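Long-range contacts in ABC transporter, substrate binding protein (Agrobacterium tumefaciens, PDB 3C9H), which probably captures a solute in the periplasm and delivers it to an ABC importer, and binds a magnesium ion: residues 68-73 with 92-97; 138-143 with 218-223; 185-190 with 259-264. All coordinates share one frame; numbering follows the deposited sequence.

Contact 1 (68-73 with 92-97). With CIT (citric acid), chain D.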
loop_
_atom_site.group_PDB
_atom_site.type_symbol
_atom_site.label_atom_id
_atom_site.label_comp_id
_atom_site.label_asym_id
_atom_site.label_seq_id
_atom_site.Cartn_x
_atom_site.Cartn_y
_atom_site.Cartn_z
ATOM N N MET A 68 1.674 2.643 11.365
ATOM C CA MET A 68 0.981 1.482 11.840
ATOM C C MET A 68 0.405 0.650 10.692
ATOM O O MET A 68 0.274 1.130 9.555
ATOM C CB MET A 68 -0.115 1.898 12.851
ATOM C CG MET A 68 -1.367 2.539 12.300
ATOM S SD MET A 68 -2.535 3.262 13.535
ATOM C CE MET A 68 -1.576 4.655 14.031
ATOM N N LEU A 69 0.061 -0.588 10.996
ATOM C CA LEU A 69 -0.570 -1.481 10.002
ATOM C C LEU A 69 -1.930 -0.956 9.573
ATOM O O LEU A 69 -2.642 -0.328 10.375
ATOM C CB LEU A 69 -0.698 -2.899 10.542
ATOM C CG LEU A 69 0.581 -3.709 10.754
ATOM C CD1 LEU A 69 0.253 -5.004 11.526
ATOM C CD2 LEU A 69 1.273 -4.044 9.413
ATOM N N THR A 70 -2.304 -1.233 8.327
ATOM C CA THR A 70 -3.560 -0.727 7.743
ATOM C C THR A 70 -4.793 -1.135 8.578
ATOM O O THR A 70 -5.703 -0.348 8.813
ATOM C CB THR A 70 -3.683 -1.209 6.273
ATOM O OG1 THR A 70 -3.501 -2.631 6.201
ATOM C CG2 THR A 70 -2.667 -0.504 5.346
ATOM N N GLY A 71 -4.793 -2.375 9.049
ATOM C CA GLY A 71 -5.904 -2.902 9.875
ATOM C C GLY A 71 -6.032 -2.194 11.206
ATOM O O GLY A 71 -7.127 -2.088 11.760
ATOM N N GLU A 72 -4.915 -1.705 11.722
ATOM C CA GLU A 72 -4.877 -0.957 12.955
ATOM C C GLU A 72 -5.350 0.478 12.783
ATOM O O GLU A 72 -5.997 1.037 13.689
ATOM C CB GLU A 72 -3.460 -0.991 13.537
ATOM C CG GLU A 72 -3.298 -0.241 14.857
ATOM C CD GLU A 72 -4.276 -0.648 15.961
ATOM O OE1 GLU A 72 -4.844 -1.766 15.934
ATOM O OE2 GLU A 72 -4.442 0.173 16.886
ATOM N N ILE A 73 -5.040 1.081 11.638
ATOM C CA ILE A 73 -5.581 2.402 11.306
ATOM C C ILE A 73 -7.093 2.320 11.382
ATOM O O ILE A 73 -7.708 3.119 12.064
ATOM C CB ILE A 73 -5.162 2.902 9.920
ATOM C CG1 ILE A 73 -3.632 3.135 9.869
ATOM C CG2 ILE A 73 -5.905 4.194 9.569
ATOM C CD1 ILE A 73 -3.057 3.372 8.440
ATOM N N PHE A 92 -4.073 7.725 6.397
ATOM C CA PHE A 92 -3.451 7.455 5.095
ATOM C C PHE A 92 -3.078 5.978 5.009
ATOM O O PHE A 92 -2.185 5.508 5.745
ATOM C CB PHE A 92 -2.232 8.367 4.956
ATOM C CG PHE A 92 -1.579 8.339 3.574
ATOM C CD1 PHE A 92 -2.310 8.614 2.448
ATOM C CD2 PHE A 92 -0.208 8.114 3.444
ATOM C CE1 PHE A 92 -1.727 8.613 1.197
ATOM C CE2 PHE A 92 0.382 8.128 2.188
ATOM C CZ PHE A 92 -0.400 8.377 1.069
ATOM N N SER A 93 -3.755 5.237 4.122
ATOM C CA SER A 93 -3.698 3.784 4.117
ATOM C C SER A 93 -3.766 3.185 2.728
ATOM O O SER A 93 -4.529 3.648 1.866
ATOM C CB SER A 93 -4.865 3.242 4.933
ATOM O OG SER A 93 -4.886 1.833 4.935
ATOM N N SER A 94 -2.980 2.132 2.552
ATOM C CA SER A 94 -2.958 1.336 1.360
ATOM C C SER A 94 -4.082 0.290 1.365
ATOM O O SER A 94 -4.307 -0.369 0.344
ATOM C CB SER A 94 -1.606 0.669 1.186
ATOM O OG SER A 94 -1.233 -0.012 2.362
ATOM N N ALA A 95 -4.773 0.136 2.497
ATOM C CA ALA A 95 -5.925 -0.763 2.558
ATOM C C ALA A 95 -7.187 -0.014 2.050
ATOM O O ALA A 95 -8.006 0.494 2.816
ATOM C CB ALA A 95 -6.105 -1.392 3.932
ATOM N N MET A 96 -7.323 0.022 0.726
ATOM C CA MET A 96 -8.254 0.914 0.045
ATOM C C MET A 96 -9.670 0.624 0.518
ATOM O O MET A 96 -10.463 1.526 0.764
ATOM C CB MET A 96 -8.193 0.720 -1.467
ATOM C CG MET A 96 -6.832 0.965 -2.169
ATOM S SD MET A 96 -6.836 0.721 -3.962
ATOM C CE MET A 96 -7.884 2.077 -4.466
ATOM N N ASP A 97 -9.966 -0.652 0.616
ATOM C CA ASP A 97 -11.259 -1.124 1.057
ATOM C C ASP A 97 -11.640 -0.671 2.470
ATOM O O ASP A 97 -12.773 -0.228 2.703
ATOM C CB ASP A 97 -11.356 -2.641 0.872
ATOM C CG ASP A 97 -10.305 -3.434 1.656
ATOM O OD1 ASP A 97 -9.175 -2.946 1.886
ATOM O OD2 ASP A 97 -10.608 -4.603 1.977
HETATM C C1 CIT D . 2.040 -0.214 3.598
HETATM O O1 CIT D . 1.309 0.708 3.138
HETATM O O2 CIT D . 3.261 -0.022 3.771
HETATM C C2 CIT D . 1.462 -1.570 3.906
HETATM C C3 CIT D . 2.068 -2.237 5.154
HETATM O O7 CIT D . 2.072 -1.295 6.269
HETATM C C4 CIT D . 1.253 -3.458 5.569
HETATM C C5 CIT D . -0.134 -3.115 6.011
HETATM O O3 CIT D . -1.138 -3.777 5.595
HETATM O O4 CIT D . -0.231 -2.201 6.843
HETATM C C6 CIT D . 3.514 -2.703 4.916
HETATM O O5 CIT D . 4.480 -2.277 5.606
HETATM O O6 CIT D . 3.776 -3.509 4.015
HETATM O O HOH W 1 -6.777 1.076 6.691
#
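T70 and A95 meet unusually closely: CB of T70 lies 3.4 Å from CB of A95, tighter than ordinary carbon contact, and no direct hydrogen bond joins 68-73 to 92-97. What bridges them instead is a citrate and a water. T70, the first residue of helix 70-82, gives its backbone N-H to citrate O4 at 2.7 Å, and its hydroxyl OG1 donates to citrate O3 of the same carboxylate. That hydroxyl sits between the backbone N and the carbonyl carbon (chi1 52°), which brings it to the same side as the N-H, so one residue grips both oxygens. From the other segment S94 OG donates to citrate O1, 2.8 Å away, on a second carboxylate. An anion at the N-terminal end of a helix, held by N-H and hydroxyl groups, fits the ligand cleft of a periplasmic binding protein; the citrate probably came from the crystallisation liquor and may mark where a natural solute binds. S41, a magnesium ligand, also hydrogen-bonds to the citrate. The CA–CB bond of T70 points toward 92-97, and its methyl CG2 lies 3.2 Å from S93 OG. Small residues suit 93-95 because they let the helix start come this near. S93 OG accepts from A95 N at 3.0 Å, an ST turn that shapes the chain as it leaves strand 90-93, and a water links the same hydroxyl to T70 O. About one helical turn on, the branched I73 packs beside the strand end, its CD1 methyl 3.5 Å from F92 O and also against S93 CB.

Contact 2 (138-143 with 218-223)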
loop_
_atom_site.group_PDB
_atom_site.type_symbol
_atom_site.label_atom_id
_atom_site.label_comp_id
_atom_site.label_asym_id
_atom_site.label_seq_id
_atom_site.Cartn_x
_atom_site.Cartn_y
_atom_site.Cartn_z
ATOM N N VAL A 138 4.388 -6.504 -6.861
ATOM C CA VAL A 138 5.432 -7.045 -7.737
ATOM C C VAL A 138 6.100 -8.279 -7.139
ATOM O O VAL A 138 5.949 -8.579 -5.949
ATOM C CB VAL A 138 6.522 -5.979 -8.007
ATOM C CG1 VAL A 138 5.902 -4.716 -8.579
ATOM C CG2 VAL A 138 7.349 -5.684 -6.707
ATOM N N PHE A 139 6.836 -8.992 -7.983
ATOM C CA PHE A 139 7.718 -10.050 -7.509
ATOM C C PHE A 139 9.050 -9.395 -7.156
ATOM O O PHE A 139 9.494 -8.473 -7.822
ATOM C CB PHE A 139 8.019 -11.120 -8.574
ATOM C CG PHE A 139 6.819 -11.829 -9.172
ATOM C CD1 PHE A 139 5.533 -11.699 -8.662
ATOM C CD2 PHE A 139 7.004 -12.666 -10.258
ATOM C CE1 PHE A 139 4.463 -12.394 -9.232
ATOM C CE2 PHE A 139 5.929 -13.380 -10.829
ATOM C CZ PHE A 139 4.667 -13.240 -10.316
ATOM N N VAL A 140 9.698 -9.936 -6.142
ATOM C CA VAL A 140 11.043 -9.580 -5.818
ATOM C C VAL A 140 11.861 -10.869 -5.767
ATOM O O VAL A 140 11.324 -11.964 -5.534
ATOM C CB VAL A 140 11.140 -8.756 -4.503
ATOM C CG1 VAL A 140 10.428 -7.419 -4.667
ATOM C CG2 VAL A 140 10.568 -9.535 -3.311
ATOM N N TYR A 141 13.151 -10.744 -6.044
ATOM C CA TYR A 141 14.037 -11.912 -6.010
ATOM C C TYR A 141 15.417 -11.526 -5.521
ATOM O O TYR A 141 15.806 -10.356 -5.606
ATOM C CB TYR A 141 14.121 -12.597 -7.387
ATOM C CG TYR A 141 14.746 -11.785 -8.505
ATOM C CD1 TYR A 141 16.055 -12.032 -8.933
ATOM C CD2 TYR A 141 14.032 -10.777 -9.141
ATOM C CE1 TYR A 141 16.623 -11.274 -9.963
ATOM C CE2 TYR A 141 14.577 -10.049 -10.162
ATOM C CZ TYR A 141 15.880 -10.290 -10.559
ATOM O OH TYR A 141 16.406 -9.547 -11.577
ATOM N N HIS A 142 16.129 -12.526 -5.017
ATOM C CA HIS A 142 17.523 -12.409 -4.620
ATOM C C HIS A 142 18.407 -12.693 -5.854
ATOM O O HIS A 142 18.552 -13.829 -6.273
ATOM C CB HIS A 142 17.790 -13.400 -3.493
ATOM C CG HIS A 142 19.194 -13.378 -2.974
ATOM N ND1 HIS A 142 19.750 -12.274 -2.362
ATOM C CD2 HIS A 142 20.139 -14.339 -2.938
ATOM C CE1 HIS A 142 20.981 -12.553 -1.987
ATOM N NE2 HIS A 142 21.241 -13.802 -2.321
ATOM N N LYS A 143 18.962 -11.633 -6.428
ATOM C CA LYS A 143 19.737 -11.714 -7.678
ATOM C C LYS A 143 20.826 -12.793 -7.662
ATOM O O LYS A 143 20.908 -13.571 -8.586
ATOM C CB LYS A 143 20.349 -10.351 -8.044
ATOM C CG LYS A 143 19.342 -9.261 -8.330
ATOM C CD LYS A 143 20.028 -8.042 -8.914
ATOM C CE LYS A 143 19.019 -6.970 -9.250
ATOM N NZ LYS A 143 19.513 -5.986 -10.265
ATOM N N ALA A 218 9.697 -6.370 5.999
ATOM C CA ALA A 218 10.194 -7.632 6.587
ATOM C C ALA A 218 10.628 -8.622 5.492
ATOM O O ALA A 218 11.631 -9.329 5.604
ATOM C CB ALA A 218 9.131 -8.291 7.506
ATOM N N ILE A 219 9.844 -8.687 4.435
ATOM C CA ILE A 219 10.146 -9.595 3.336
ATOM C C ILE A 219 11.363 -9.064 2.576
ATOM O O ILE A 219 12.294 -9.800 2.317
ATOM C CB ILE A 219 8.942 -9.782 2.418
ATOM C CG1 ILE A 219 7.800 -10.496 3.166
ATOM C CG2 ILE A 219 9.373 -10.542 1.138
ATOM C CD1 ILE A 219 6.441 -10.469 2.416
ATOM N N LEU A 220 11.388 -7.767 2.304
ATOM C CA LEU A 220 12.507 -7.168 1.597
ATOM C C LEU A 220 13.832 -7.382 2.312
ATOM O O LEU A 220 14.815 -7.767 1.663
ATOM C CB LEU A 220 12.236 -5.691 1.298
ATOM C CG LEU A 220 11.233 -5.482 0.156
ATOM C CD1 LEU A 220 10.681 -4.078 0.202
ATOM C CD2 LEU A 220 11.861 -5.787 -1.223
ATOM N N GLU A 221 13.873 -7.198 3.629
ATOM C CA GLU A 221 15.134 -7.461 4.376
ATOM C C GLU A 221 15.633 -8.884 4.182
ATOM O O GLU A 221 16.824 -9.080 4.019
ATOM C CB GLU A 221 15.095 -7.058 5.872
ATOM C CG GLU A 221 13.884 -7.421 6.651
ATOM C CD GLU A 221 13.711 -6.583 7.949
ATOM O OE1 GLU A 221 13.347 -5.365 7.885
ATOM O OE2 GLU A 221 13.897 -7.178 9.033
ATOM N N ARG A 222 14.727 -9.851 4.125
ATOM C CA ARG A 222 15.085 -11.263 4.028
ATOM C C ARG A 222 15.462 -11.718 2.602
ATOM O O ARG A 222 16.320 -12.598 2.423
ATOM C CB ARG A 222 13.981 -12.127 4.623
ATOM C CG ARG A 222 13.938 -12.048 6.174
ATOM C CD ARG A 222 12.607 -12.516 6.746
ATOM N NE ARG A 222 12.582 -12.395 8.205
ATOM C CZ ARG A 222 12.516 -11.247 8.875
ATOM N NH1 ARG A 222 12.427 -10.074 8.244
ATOM N NH2 ARG A 222 12.528 -11.268 10.206
ATOM N N VAL A 223 14.809 -11.135 1.601
ATOM C CA VAL A 223 15.194 -11.319 0.193
ATOM C C VAL A 223 16.550 -10.663 -0.054
ATOM O O VAL A 223 17.379 -11.236 -0.745
ATOM C CB VAL A 223 14.107 -10.781 -0.799
ATOM C CG1 VAL A 223 14.598 -10.810 -2.272
ATOM C CG2 VAL A 223 12.807 -11.624 -0.648
#
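V140 is the first residue of 138-143 to touch helix 216-224, and it does so with both branches. Its CG1 meets CD2 of L220 at 4.1 Å, the two side chains crossing at about a right angle, while its CG2 packs on CG2 of V223. A beta-branched valine suits this strand position, since its two methyls spread to reach residues almost one helical turn apart. L220 starts out beside the strand, but its end bends closer, and it also lies on I234 and W242. The helix thus packs against a face of the sheet in which strand 135-142 runs between strands 230-235 and 249-252, the alpha/beta build of a binding-protein lobe; the short axes of 138-142 and 218-223 approach to 8.6 Å at 30°. At Y141 the CA–CB bond points away from the helix, and contact passes to the backbone: V223 CG1, anti to its own backbone N (chi1 173°), presses on Y141 C at 3.4 Å. H142 follows, its imidazole extended so that ND1 lies 3.1 Å from V223 O. That hydrogen bond is weak, bent to 120° at the hydrogen, yet it gives the carbonyl of V223, near the C-terminal end of the helix, a polar partner.

Contact 3 (185-190 with 259-264); sequences FLFMSR and VVMSRI
Helix 183-194 and strand 258-268 run in roughly opposing senses here, the short axes of 185-190 and 259-261 passing 9.2 Å apart at 141°, with F187 and V259 the nearest pair along the backbone. Side chains alone fill the gap. F187 carries much of it: CG stands anti to its carbonyl carbon (chi1 -69°), which swings the ring forward to the strand although its CB leaves the helix alongside. The ring is shared obliquely between two strand residues, CD1 lying 3.8 Å from V259 CG1 and CE1 an equal 3.8 Å from M261 CB, with M261 CG next to CZ. A flat, wide ring suits this place because it can span two residues that both face the helix while V260 between them faces away.

V259 CG1 has a second neighbour in R190 CB at 3.9 Å, so the valine methyl touches both the ring and the aliphatic base of the arginine, the two contacts roughly at right angles. The arginine is bent at chi2 and chi3, and its guanidinium takes up a salt bridge with E193, leaving only its hydrocarbon part to the strand. L186 CD2 also reaches M261 CB at 4.1 Å, the side chains crossing at about a right angle. M261 is bent in its turn, its end leading off to pack on S94 and M96, where a flexible thioether fits well. In the helix, L186 O accepts from both R190 N and S189 OG, the latter at 2.9 Å, so the serine spends its proton within its own turn. With no hydrogen bond or charge pair across the interface, cohesion between helix and strand probably rests on van der Waals contact and the burial of apolar surface, while the charge of R263, like that of R190, is met outside the contact, in a salt bridge with E135.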
loop_
_atom_site.group_PDB
_atom_site.type_symbol
_atom_site.label_atom_id
_atom_site.label_comp_id
_atom_site.label_asym_id
_atom_site.label_seq_id
_atom_site.Cartn_x
_atom_site.Cartn_y
_atom_site.Cartn_z
ATOM N N PHE A 185 -4.423 -8.419 2.053
ATOM C CA PHE A 185 -5.758 -8.880 1.768
ATOM C C PHE A 185 -6.311 -8.257 0.465
ATOM O O PHE A 185 -6.867 -8.947 -0.388
ATOM C CB PHE A 185 -6.731 -8.619 2.929
ATOM C CG PHE A 185 -8.119 -9.059 2.593
ATOM C CD1 PHE A 185 -8.489 -10.371 2.769
ATOM C CD2 PHE A 185 -9.008 -8.185 1.973
ATOM C CE1 PHE A 185 -9.772 -10.804 2.373
ATOM C CE2 PHE A 185 -10.277 -8.603 1.567
ATOM C CZ PHE A 185 -10.650 -9.915 1.757
ATOM N N LEU A 186 -6.135 -6.954 0.314
ATOM C CA LEU A 186 -6.574 -6.267 -0.898
ATOM C C LEU A 186 -5.977 -6.936 -2.126
ATOM O O LEU A 186 -6.692 -7.241 -3.065
ATOM C CB LEU A 186 -6.192 -4.773 -0.846
ATOM C CG LEU A 186 -6.653 -3.879 -2.014
ATOM C CD1 LEU A 186 -8.158 -3.755 -2.009
ATOM C CD2 LEU A 186 -6.011 -2.488 -1.973
ATOM N N PHE A 187 -4.664 -7.159 -2.128
ATOM C CA PHE A 187 -4.018 -7.730 -3.291
ATOM C C PHE A 187 -4.590 -9.134 -3.561
ATOM O O PHE A 187 -4.861 -9.467 -4.707
ATOM C CB PHE A 187 -2.488 -7.800 -3.145
ATOM C CG PHE A 187 -1.761 -6.450 -3.162
ATOM C CD1 PHE A 187 -2.242 -5.348 -3.893
ATOM C CD2 PHE A 187 -0.536 -6.329 -2.516
ATOM C CE1 PHE A 187 -1.532 -4.137 -3.909
ATOM C CE2 PHE A 187 0.189 -5.137 -2.532
ATOM C CZ PHE A 187 -0.309 -4.037 -3.230
ATOM N N MET A 188 -4.748 -9.958 -2.526
ATOM C CA MET A 188 -5.334 -11.303 -2.714
ATOM C C MET A 188 -6.751 -11.206 -3.276
ATOM O O MET A 188 -7.128 -11.951 -4.181
ATOM C CB MET A 188 -5.342 -12.095 -1.402
ATOM C CG MET A 188 -6.049 -13.490 -1.462
ATOM S SD MET A 188 -5.175 -14.638 -2.528
ATOM C CE MET A 188 -3.486 -13.973 -2.653
ATOM N N SER A 189 -7.542 -10.272 -2.771
ATOM C CA SER A 189 -8.929 -10.162 -3.237
ATOM C C SER A 189 -8.972 -9.738 -4.723
ATOM O O SER A 189 -9.828 -10.222 -5.499
ATOM C CB SER A 189 -9.747 -9.246 -2.316
ATOM O OG SER A 189 -9.501 -7.868 -2.570
ATOM N N ARG A 190 -8.003 -8.908 -5.135
ATOM C CA ARG A 190 -7.878 -8.525 -6.533
ATOM C C ARG A 190 -7.336 -9.665 -7.416
ATOM O O ARG A 190 -7.797 -9.842 -8.537
ATOM C CB ARG A 190 -7.010 -7.277 -6.687
ATOM C CG ARG A 190 -7.456 -6.068 -5.875
ATOM C CD ARG A 190 -8.916 -5.718 -6.092
ATOM N NE ARG A 190 -9.139 -5.051 -7.371
ATOM C CZ ARG A 190 -10.344 -4.710 -7.834
ATOM N NH1 ARG A 190 -11.443 -4.990 -7.128
ATOM N NH2 ARG A 190 -10.457 -4.081 -9.005
ATOM N N VAL A 259 -1.461 -6.129 -10.334
ATOM C CA VAL A 259 -2.408 -5.404 -9.514
ATOM C C VAL A 259 -1.785 -4.085 -9.048
ATOM O O VAL A 259 -0.595 -4.033 -8.699
ATOM C CB VAL A 259 -2.884 -6.235 -8.322
ATOM C CG1 VAL A 259 -3.757 -5.343 -7.399
ATOM C CG2 VAL A 259 -3.678 -7.483 -8.817
ATOM N N VAL A 260 -2.589 -3.014 -9.069
ATOM C CA VAL A 260 -2.133 -1.686 -8.655
ATOM C C VAL A 260 -3.062 -1.140 -7.566
ATOM O O VAL A 260 -4.317 -1.154 -7.689
ATOM C CB VAL A 260 -2.055 -0.701 -9.823
ATOM C CG1 VAL A 260 -1.584 0.699 -9.349
ATOM C CG2 VAL A 260 -1.130 -1.234 -10.873
ATOM N N MET A 261 -2.453 -0.653 -6.499
ATOM C CA MET A 261 -3.237 -0.017 -5.447
ATOM C C MET A 261 -2.905 1.444 -5.412
ATOM O O MET A 261 -1.927 1.892 -6.011
ATOM C CB MET A 261 -2.987 -0.654 -4.070
ATOM C CG MET A 261 -1.640 -0.345 -3.413
ATOM S SD MET A 261 -1.354 1.263 -2.570
ATOM C CE MET A 261 -2.933 1.417 -1.815
ATOM N N SER A 262 -3.717 2.177 -4.669
ATOM C CA SER A 262 -3.513 3.604 -4.505
ATOM C C SER A 262 -3.721 3.901 -3.039
ATOM O O SER A 262 -4.746 3.510 -2.497
ATOM C CB SER A 262 -4.555 4.370 -5.313
ATOM O OG SER A 262 -4.425 4.166 -6.712
ATOM N N ARG A 263 -2.777 4.585 -2.385
ATOM C CA ARG A 263 -2.962 4.972 -0.988
ATOM C C ARG A 263 -4.116 5.984 -0.904
ATOM O O ARG A 263 -4.197 6.935 -1.698
ATOM C CB ARG A 263 -1.680 5.595 -0.421
ATOM C CG ARG A 263 -0.571 4.595 -0.273
ATOM C CD ARG A 263 0.723 5.202 0.191
ATOM N NE ARG A 263 1.749 4.226 -0.111
ATOM C CZ ARG A 263 2.131 3.248 0.693
ATOM N NH1 ARG A 263 1.703 3.160 1.948
ATOM N NH2 ARG A 263 3.005 2.371 0.230
ATOM N N ILE A 264 -5.000 5.774 0.051
ATOM C CA ILE A 264 -6.182 6.616 0.224
ATOM C C ILE A 264 -6.055 7.467 1.474
ATOM O O ILE A 264 -5.763 6.959 2.565
ATOM C CB ILE A 264 -7.470 5.753 0.282
ATOM C CG1 ILE A 264 -7.791 5.141 -1.093
ATOM C CG2 ILE A 264 -8.694 6.572 0.790
ATOM C CD1 ILE A 264 -9.091 4.290 -1.034
#

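From the N terminus, contact 1 closes a short loop, bringing the start of helix 70-82 to the end of strand 90-93. Contact 2 opens only afterwards, joining strand 135-142 to helix 216-224 across 74 intervening residues. Before it closes, the chain lays down helix 183-194, which contact 3 ties to strand 258-268, so the long loops of contacts 2 and 3 cross. Contacts 1 and 3 touch: strands 90-93 and 258-268 are neighbours, with S93 O 2.8 Å from I264 N, a probable hydrogen bond. Contact 2 stands apart, its centre about 22 Å from that of contact 1, but strand 135-142 pairs with strand 258-268, which thus links all three.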